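PDB 1JAK: beta-N-acetylhexosaminidase from Streptomyces plicatus, which hydrolyses terminal non-reducing beta-linked N-acetylhexosamine units from glycoconjugates as a family 20 glycoside hydrolase, probably by substrate-assisted catalysis. Local coordinates for residues Y399-L412 with T451-R465. Numbering follows the deposited sequence.
Sequences YLDMKYTKDTPLGL and TLSDPDQLDYMAFPR. With IFG ((2R,3R,4S,5R)-2-acetamido-3,4-dihydroxy-5-hydroxymethyl-piperidine), chain F.
Behind the sugar-binding pocket, the loop that supplies Tyr399 and Asp401 is pinned to the segment of helix 455-462 by Arg465, just beyond the helix's C-terminal end, whose guanidinium meets Met402 O end-on: NH1 lies 2.9 Å and NH2 3.1 Å from that one oxygen, which sits in the guanidinium plane. NH2 also donates almost straight to Met461 O of its own segment. The CE1 corner of the Tyr404 ring lies over one face of the guanidinium, toward its rim, 3.2 Å from Arg465 NE, the two planes 35° apart. A bend at chi3 (-63°) brings the guanidinium across one face of this ring. Tyr404 OH donates a hydrogen bond to Tyr460 O (2.7 Å) and accepts from a water that also bonds Met461 O and Arg465 N and NE. Replacing Arg465 with alanine is likely to deprive Met402 O of these two donors and open a gap against one face of the Tyr404 ring. In this (beta/alpha)8 barrel the two segments follow strands 389-392 and 440-447, and the loop carries the pocket groups: Tyr399 OH donates to IFG O7, while Asp401 OD2 accepts from IFG O6. Tyr404 turns its edge to the Tyr460 face in an offset edge-to-face pair, planes at 86°. Leu410 CD1 packs against Leu452 CD2 at 3.9 Å, and at the far end Gly411 N donates to Thr451 OG1 (2.9 Å).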
# COMPACT_ATOMS: atom_id res chain seq x y z
N TYR A 399 -7.63 8.82 -1.04
CA TYR A 399 -8.46 8.00 -0.16
C TYR A 399 -9.33 7.18 -1.11
O TYR A 399 -10.26 7.69 -1.73
CB TYR A 399 -9.31 8.90 0.74
CG TYR A 399 -8.67 9.17 2.09
CD1 TYR A 399 -7.29 9.32 2.21
CD2 TYR A 399 -9.45 9.24 3.25
CE1 TYR A 399 -6.69 9.54 3.44
CE2 TYR A 399 -8.86 9.46 4.49
CZ TYR A 399 -7.48 9.60 4.58
OH TYR A 399 -6.89 9.78 5.81
N LEU A 400 -9.01 5.89 -1.23
CA LEU A 400 -9.72 5.01 -2.15
C LEU A 400 -11.16 4.67 -1.77
O LEU A 400 -11.89 4.09 -2.56
CB LEU A 400 -8.91 3.72 -2.35
CG LEU A 400 -7.50 3.97 -2.88
CD1 LEU A 400 -6.69 2.68 -2.80
CD2 LEU A 400 -7.55 4.48 -4.32
N ASP A 401 -11.58 5.05 -0.56
CA ASP A 401 -12.95 4.80 -0.13
C ASP A 401 -13.86 5.95 -0.56
O ASP A 401 -15.08 5.86 -0.42
CB ASP A 401 -13.01 4.66 1.40
CG ASP A 401 -12.60 5.93 2.12
OD1 ASP A 401 -11.54 6.49 1.78
OD2 ASP A 401 -13.34 6.37 3.03
N MET A 402 -13.28 7.01 -1.10
CA MET A 402 -14.09 8.15 -1.52
C MET A 402 -14.79 7.90 -2.86
O MET A 402 -14.19 7.37 -3.79
CB MET A 402 -13.24 9.42 -1.61
CG MET A 402 -13.95 10.69 -1.11
SD MET A 402 -14.46 10.58 0.63
CE MET A 402 -12.86 10.38 1.44
N LYS A 403 -16.07 8.26 -2.93
CA LYS A 403 -16.85 8.07 -4.14
C LYS A 403 -16.27 8.81 -5.35
O LYS A 403 -15.69 9.88 -5.21
CB LYS A 403 -18.29 8.56 -3.93
CG LYS A 403 -19.08 7.73 -2.94
CD LYS A 403 -20.51 8.25 -2.83
CE LYS A 403 -21.33 7.43 -1.84
NZ LYS A 403 -22.72 7.94 -1.74
N TYR A 404 -16.44 8.21 -6.52
CA TYR A 404 -15.96 8.80 -7.77
C TYR A 404 -16.91 9.94 -8.16
O TYR A 404 -16.48 10.99 -8.64
CB TYR A 404 -15.98 7.76 -8.89
CG TYR A 404 -15.13 6.55 -8.63
CD1 TYR A 404 -13.75 6.60 -8.80
CD2 TYR A 404 -15.71 5.35 -8.24
CE1 TYR A 404 -12.96 5.47 -8.60
CE2 TYR A 404 -14.93 4.21 -8.03
CZ TYR A 404 -13.56 4.27 -8.22
OH TYR A 404 -12.80 3.15 -8.06
N THR A 405 -18.20 9.69 -7.96
CA THR A 405 -19.25 10.66 -8.27
C THR A 405 -20.39 10.44 -7.29
O THR A 405 -20.36 9.50 -6.49
CB THR A 405 -19.82 10.47 -9.69
OG1 THR A 405 -20.59 9.26 -9.74
CG2 THR A 405 -18.71 10.41 -10.72
N LYS A 406 -21.40 11.29 -7.36
CA LYS A 406 -22.54 11.18 -6.46
C LYS A 406 -23.30 9.87 -6.65
O LYS A 406 -24.08 9.48 -5.78
CB LYS A 406 -23.50 12.35 -6.66
CG LYS A 406 -24.17 12.38 -8.03
CD LYS A 406 -25.13 13.56 -8.12
CE LYS A 406 -25.93 13.53 -9.42
NZ LYS A 406 -25.05 13.60 -10.62
N ASP A 407 -23.06 9.18 -7.76
CA ASP A 407 -23.76 7.93 -8.03
C ASP A 407 -23.01 6.65 -7.68
O ASP A 407 -23.53 5.55 -7.86
CB ASP A 407 -24.21 7.89 -9.49
CG ASP A 407 -25.23 8.97 -9.82
OD1 ASP A 407 -26.21 9.11 -9.06
OD2 ASP A 407 -25.04 9.68 -10.83
N THR A 408 -21.78 6.78 -7.18
CA THR A 408 -21.00 5.61 -6.79
C THR A 408 -21.78 4.87 -5.70
O THR A 408 -22.15 5.46 -4.69
CB THR A 408 -19.61 6.04 -6.27
OG1 THR A 408 -18.92 6.75 -7.31
CG2 THR A 408 -18.78 4.82 -5.87
N PRO A 409 -22.04 3.56 -5.90
CA PRO A 409 -22.79 2.70 -4.97
C PRO A 409 -22.13 2.33 -3.65
O PRO A 409 -22.79 1.79 -2.75
CB PRO A 409 -23.10 1.48 -5.83
CG PRO A 409 -21.89 1.37 -6.69
CD PRO A 409 -21.66 2.81 -7.11
N LEU A 410 -20.84 2.60 -3.53
CA LEU A 410 -20.09 2.31 -2.31
C LEU A 410 -19.26 3.54 -1.96
O LEU A 410 -19.26 4.52 -2.71
CB LEU A 410 -19.15 1.13 -2.54
CG LEU A 410 -19.78 -0.22 -2.90
CD1 LEU A 410 -18.70 -1.17 -3.41
CD2 LEU A 410 -20.46 -0.81 -1.67
N GLY A 411 -18.56 3.50 -0.83
CA GLY A 411 -17.72 4.62 -0.45
C GLY A 411 -18.38 5.78 0.27
O GLY A 411 -19.58 5.78 0.52
N LEU A 412 -17.56 6.79 0.58
CA LEU A 412 -18.03 7.98 1.29
C LEU A 412 -17.89 9.24 0.44
O LEU A 412 -17.26 9.23 -0.62
CB LEU A 412 -17.24 8.14 2.59
CG LEU A 412 -17.35 6.96 3.57
CD1 LEU A 412 -16.58 7.28 4.83
CD2 LEU A 412 -18.82 6.70 3.90
N THR A 451 -17.69 1.08 4.39
CA THR A 451 -18.68 0.62 3.41
C THR A 451 -18.33 -0.63 2.59
O THR A 451 -19.11 -1.05 1.74
CB THR A 451 -18.99 1.74 2.38
OG1 THR A 451 -17.89 1.88 1.47
CG2 THR A 451 -19.22 3.06 3.09
N LEU A 452 -17.16 -1.21 2.86
CA LEU A 452 -16.70 -2.37 2.09
C LEU A 452 -16.57 -3.61 2.96
O LEU A 452 -15.83 -3.62 3.94
CB LEU A 452 -15.35 -2.02 1.45
CG LEU A 452 -15.36 -0.63 0.79
CD1 LEU A 452 -13.95 -0.24 0.37
CD2 LEU A 452 -16.30 -0.63 -0.41
N SER A 453 -17.27 -4.68 2.57
CA SER A 453 -17.25 -5.91 3.35
C SER A 453 -16.72 -7.15 2.63
O SER A 453 -16.62 -8.22 3.24
CB SER A 453 -18.65 -6.19 3.90
OG SER A 453 -19.60 -6.26 2.85
N ASP A 454 -16.39 -7.04 1.35
CA ASP A 454 -15.84 -8.20 0.65
C ASP A 454 -14.74 -7.79 -0.33
O ASP A 454 -14.67 -6.64 -0.75
CB ASP A 454 -16.95 -9.00 -0.06
CG ASP A 454 -17.54 -8.27 -1.24
OD1 ASP A 454 -16.78 -7.93 -2.17
OD2 ASP A 454 -18.77 -8.05 -1.23
N PRO A 455 -13.86 -8.74 -0.68
CA PRO A 455 -12.75 -8.49 -1.60
C PRO A 455 -13.10 -7.83 -2.92
O PRO A 455 -12.34 -7.01 -3.43
CB PRO A 455 -12.15 -9.88 -1.80
CG PRO A 455 -12.37 -10.52 -0.47
CD PRO A 455 -13.80 -10.12 -0.16
N ASP A 456 -14.25 -8.18 -3.49
CA ASP A 456 -14.66 -7.58 -4.76
C ASP A 456 -14.97 -6.09 -4.60
O ASP A 456 -14.72 -5.30 -5.51
CB ASP A 456 -15.87 -8.31 -5.34
CG ASP A 456 -15.56 -9.74 -5.74
OD1 ASP A 456 -14.38 -10.04 -6.01
OD2 ASP A 456 -16.50 -10.56 -5.79
N GLN A 457 -15.53 -5.72 -3.46
CA GLN A 457 -15.85 -4.32 -3.21
C GLN A 457 -14.55 -3.54 -3.01
O GLN A 457 -14.44 -2.38 -3.41
CB GLN A 457 -16.75 -4.18 -1.98
CG GLN A 457 -18.09 -4.89 -2.14
CD GLN A 457 -19.01 -4.69 -0.96
OE1 GLN A 457 -18.56 -4.65 0.19
NE2 GLN A 457 -20.31 -4.59 -1.22
N LEU A 458 -13.56 -4.18 -2.40
CA LEU A 458 -12.27 -3.53 -2.21
C LEU A 458 -11.70 -3.21 -3.59
O LEU A 458 -11.18 -2.11 -3.82
CB LEU A 458 -11.30 -4.44 -1.46
CG LEU A 458 -11.64 -4.80 -0.01
CD1 LEU A 458 -10.52 -5.66 0.56
CD2 LEU A 458 -11.82 -3.54 0.82
N ASP A 459 -11.79 -4.16 -4.52
CA ASP A 459 -11.27 -3.95 -5.87
C ASP A 459 -11.95 -2.79 -6.59
O ASP A 459 -11.29 -1.95 -7.20
CB ASP A 459 -11.43 -5.21 -6.74
CG ASP A 459 -10.46 -6.32 -6.36
OD1 ASP A 459 -9.36 -6.02 -5.86
OD2 ASP A 459 -10.80 -7.50 -6.60
N TYR A 460 -13.28 -2.75 -6.52
CA TYR A 460 -14.03 -1.70 -7.20
C TYR A 460 -13.66 -0.29 -6.76
O TYR A 460 -13.66 0.64 -7.57
CB TYR A 460 -15.53 -1.92 -7.00
CG TYR A 460 -16.39 -0.88 -7.68
CD1 TYR A 460 -16.63 -0.92 -9.06
CD2 TYR A 460 -16.93 0.18 -6.95
CE1 TYR A 460 -17.39 0.07 -9.69
CE2 TYR A 460 -17.69 1.16 -7.57
CZ TYR A 460 -17.92 1.11 -8.93
OH TYR A 460 -18.67 2.09 -9.52
N MET A 461 -13.32 -0.13 -5.48
CA MET A 461 -12.95 1.18 -4.96
C MET A 461 -11.45 1.45 -5.11
O MET A 461 -11.02 2.59 -5.23
CB MET A 461 -13.37 1.32 -3.49
CG MET A 461 -14.89 1.31 -3.28
SD MET A 461 -15.77 2.51 -4.32
CE MET A 461 -15.30 4.07 -3.55
N ALA A 462 -10.64 0.39 -5.11
CA ALA A 462 -9.20 0.55 -5.25
C ALA A 462 -8.80 0.81 -6.70
O ALA A 462 -7.90 1.60 -6.97
CB ALA A 462 -8.48 -0.69 -4.72
N PHE A 463 -9.47 0.14 -7.63
CA PHE A 463 -9.18 0.30 -9.06
C PHE A 463 -10.24 1.18 -9.72
O PHE A 463 -11.43 1.01 -9.47
CB PHE A 463 -9.12 -1.06 -9.75
CG PHE A 463 -7.97 -1.92 -9.31
CD1 PHE A 463 -8.04 -2.67 -8.14
CD2 PHE A 463 -6.80 -1.97 -10.07
CE1 PHE A 463 -6.96 -3.45 -7.73
CE2 PHE A 463 -5.72 -2.75 -9.67
CZ PHE A 463 -5.80 -3.50 -8.49
N PRO A 464 -9.84 2.03 -10.67
CA PRO A 464 -8.50 2.28 -11.22
C PRO A 464 -7.58 3.34 -10.62
O PRO A 464 -6.59 3.71 -11.24
CB PRO A 464 -8.82 2.60 -12.67
CG PRO A 464 -10.01 3.51 -12.50
CD PRO A 464 -10.85 2.80 -11.43
N ARG A 465 -7.88 3.85 -9.43
CA ARG A 465 -7.03 4.88 -8.84
C ARG A 465 -5.74 4.38 -8.20
O ARG A 465 -4.76 5.13 -8.10
CB ARG A 465 -7.84 5.70 -7.82
CG ARG A 465 -8.96 6.52 -8.46
CD ARG A 465 -9.86 7.19 -7.41
NE ARG A 465 -10.55 6.20 -6.58
CZ ARG A 465 -11.54 6.49 -5.74
NH1 ARG A 465 -11.98 7.74 -5.62
NH2 ARG A 465 -12.10 5.52 -5.02
N1 IFG F . -11.17 9.66 8.50
C2 IFG F . -10.70 8.63 9.47
C3 IFG F . -10.77 7.14 8.96
C4 IFG F . -12.02 6.82 8.10
C5 IFG F . -12.11 7.87 6.99
C6 IFG F . -13.27 7.68 6.01
C7 IFG F . -8.36 9.17 8.95
C8 IFG F . -6.92 9.46 9.28
C9 IFG F . -12.21 9.30 7.52
N2 IFG F . -9.32 8.94 9.90
O7 IFG F . -8.66 9.16 7.77
O3 IFG F . -10.73 6.25 10.07
O4 IFG F . -13.17 6.92 8.93
O6 IFG F . -13.01 8.33 4.77
O HOH W 1 -10.21 3.56 -7.59
O HOH W 2 -19.26 5.42 -9.57